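NOL1/NOP2/sun family protein (Enterococcus faecium, PDB 3M4X) probably methylates ribosomal RNA, joining a Rossmann-like methyltransferase domain to a PUA domain expected to bind RNA. Local coordinates at residues Pro254-Glu259 with Lys299-Gly304. Sequence-based numbering, arbitrary orientation.
Sequences PVTIEE and KLTFHG
Thr256 and Thr301 face each other as an antiparallel hydrogen-bonded pair, and each backbone N-H is taken up by the other's carbonyl: Thr256 N to Thr301 O at 2.9 Å, Thr301 N to Thr256 O at 3.0 Å. The same two oxygens also receive CA-H contacts, Thr301 O from Val255 CA and Thr256 O from Leu300 CA. Just past the strand ends, His303 N donates a hydrogen bond to Pro254 O (2.8 Å). Near the other end Glu258 N donates to Lys299 O (2.8 Å), and Lys299 N donates to a water that also lies near Glu258 O.

The threonine side chains lie side by side on one face of the sheet, among polar neighbours. With OG1 set between its backbone N and carbonyl carbon (chi1 48°), Thr256 reaches His303 NE2 at 2.9 Å, in the plane of the imidazole. Thr301 OG1 donates to Glu258 OE1 at 3.0 Å, coming from above the carboxylate plane, and the same hydroxyl is also hydrogen-bonded by Gln229 NE2 of strand 228-234, its stronger partner.

Strand 295-302 runs antiparallel in the Rossmann-like methyltransferase sheet, set between 228-234 and 255-258 and bonded to both, as in class I methyltransferases.

On the opposite face the contacts are apolar. Val255 CG2 meets Leu300 CD2 at 3.9 Å, while Val255 CG1 comes up to the edge of the Phe302 ring. Helix 243-252 covers part of this side, Leu249 touching Leu300 and Ile246 and Val250 touching Ile257. Beyond the strand, Gly304 N sits 3.4 Å above the centre of the Phe302 ring.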
loop_
_atom_site.group_PDB
_atom_site.type_symbol
_atom_site.label_atom_id
_atom_site.label_comp_id
_atom_site.label_asym_id
_atom_site.label_seq_id
_atom_site.Cartn_x
_atom_site.Cartn_y
_atom_site.Cartn_z
ATOM N N PRO A 254 -9.740 -7.996 24.989
ATOM C CA PRO A 254 -10.621 -6.856 25.277
ATOM C C PRO A 254 -10.819 -5.989 24.026
ATOM O O PRO A 254 -10.357 -4.847 23.984
ATOM C CB PRO A 254 -9.852 -6.078 26.360
ATOM C CG PRO A 254 -8.414 -6.482 26.192
ATOM C CD PRO A 254 -8.433 -7.899 25.671
ATOM N N VAL A 255 -11.505 -6.526 23.026
ATOM C CA VAL A 255 -11.766 -5.792 21.786
ATOM C C VAL A 255 -13.267 -5.658 21.500
ATOM O O VAL A 255 -14.051 -6.546 21.815
ATOM C CB VAL A 255 -11.113 -6.479 20.571
ATOM C CG1 VAL A 255 -9.598 -6.495 20.713
ATOM C CG2 VAL A 255 -11.680 -7.914 20.397
ATOM N N THR A 256 -13.656 -4.545 20.887
ATOM C CA THR A 256 -15.042 -4.321 20.522
ATOM C C THR A 256 -15.163 -4.267 19.004
ATOM O O THR A 256 -14.304 -3.705 18.327
ATOM C CB THR A 256 -15.590 -3.023 21.129
ATOM O OG1 THR A 256 -14.667 -1.962 20.883
ATOM C CG2 THR A 256 -15.779 -3.165 22.636
ATOM N N ILE A 257 -16.218 -4.878 18.474
ATOM C CA ILE A 257 -16.513 -4.783 17.050
ATOM C C ILE A 257 -17.073 -3.397 16.754
ATOM O O ILE A 257 -17.955 -2.905 17.451
ATOM C CB ILE A 257 -17.551 -5.838 16.576
ATOM C CG1 ILE A 257 -17.152 -7.254 17.003
ATOM C CG2 ILE A 257 -17.731 -5.747 15.057
ATOM C CD1 ILE A 257 -18.103 -8.362 16.477
ATOM N N GLU A 258 -16.573 -2.777 15.699
ATOM C CA GLU A 258 -16.924 -1.405 15.404
ATOM C C GLU A 258 -17.607 -1.258 14.038
ATOM O O GLU A 258 -17.438 -2.089 13.129
ATOM C CB GLU A 258 -15.656 -0.547 15.465
ATOM C CG GLU A 258 -15.810 0.746 16.237
ATOM C CD GLU A 258 -15.815 0.552 17.736
ATOM O OE1 GLU A 258 -15.156 -0.385 18.229
ATOM O OE2 GLU A 258 -16.476 1.352 18.428
ATOM N N GLU A 259 -18.374 -0.186 13.889
ATOM C CA GLU A 259 -19.032 0.095 12.624
ATOM C C GLU A 259 -18.043 0.608 11.594
ATOM O O GLU A 259 -17.063 1.267 11.932
ATOM C CB GLU A 259 -20.154 1.100 12.824
ATOM C CG GLU A 259 -21.191 0.602 13.809
ATOM C CD GLU A 259 -22.519 1.318 13.677
ATOM O OE1 GLU A 259 -22.523 2.516 13.307
ATOM O OE2 GLU A 259 -23.562 0.680 13.948
ATOM N N LYS A 299 -13.586 -4.143 11.552
ATOM C CA LYS A 299 -12.827 -3.139 12.305
ATOM C C LYS A 299 -13.099 -3.289 13.801
ATOM O O LYS A 299 -14.248 -3.346 14.217
ATOM C CB LYS A 299 -13.177 -1.719 11.858
ATOM C CG LYS A 299 -12.413 -0.641 12.611
ATOM C CD LYS A 299 -12.585 0.743 11.971
ATOM C CE LYS A 299 -14.020 1.214 12.092
ATOM N NZ LYS A 299 -14.210 2.645 11.732
ATOM N N LEU A 300 -12.042 -3.344 14.603
ATOM C CA LEU A 300 -12.182 -3.505 16.048
ATOM C C LEU A 300 -11.367 -2.474 16.799
ATOM O O LEU A 300 -10.364 -1.984 16.292
ATOM C CB LEU A 300 -11.728 -4.908 16.479
ATOM C CG LEU A 300 -12.514 -6.030 15.791
ATOM C CD1 LEU A 300 -11.688 -6.657 14.662
ATOM C CD2 LEU A 300 -12.952 -7.082 16.814
ATOM N N THR A 301 -11.803 -2.161 18.016
ATOM C CA THR A 301 -11.040 -1.328 18.914
ATOM C C THR A 301 -10.466 -2.176 20.049
ATOM O O THR A 301 -11.166 -2.992 20.651
ATOM C CB THR A 301 -11.909 -0.223 19.517
ATOM O OG1 THR A 301 -12.384 0.647 18.487
ATOM C CG2 THR A 301 -11.111 0.590 20.507
ATOM N N PHE A 302 -9.185 -1.984 20.333
ATOM C CA PHE A 302 -8.528 -2.675 21.438
ATOM C C PHE A 302 -8.551 -1.801 22.697
ATOM O O PHE A 302 -8.195 -0.627 22.641
ATOM C CB PHE A 302 -7.085 -2.996 21.034
ATOM C CG PHE A 302 -6.235 -3.529 22.140
ATOM C CD1 PHE A 302 -6.429 -4.813 22.627
ATOM C CD2 PHE A 302 -5.222 -2.747 22.687
ATOM C CE1 PHE A 302 -5.626 -5.319 23.635
ATOM C CE2 PHE A 302 -4.434 -3.237 23.701
ATOM C CZ PHE A 302 -4.634 -4.530 24.174
ATOM N N HIS A 303 -8.970 -2.371 23.829
ATOM C CA HIS A 303 -9.108 -1.595 25.062
ATOM C C HIS A 303 -8.135 -1.991 26.161
ATOM O O HIS A 303 -8.185 -1.462 27.278
ATOM C CB HIS A 303 -10.549 -1.663 25.569
ATOM C CG HIS A 303 -11.543 -1.150 24.574
ATOM N ND1 HIS A 303 -11.897 0.179 24.497
ATOM C CD2 HIS A 303 -12.220 -1.779 23.585
ATOM C CE1 HIS A 303 -12.768 0.345 23.516
ATOM N NE2 HIS A 303 -12.979 -0.828 22.946
ATOM N N GLY A 304 -7.242 -2.918 25.848
ATOM C CA GLY A 304 -6.248 -3.333 26.817
ATOM C C GLY A 304 -5.107 -2.336 26.870
ATOM O O GLY A 304 -5.183 -1.244 26.290
HETATM O O HOH W 1 -16.428 -4.242 11.767
#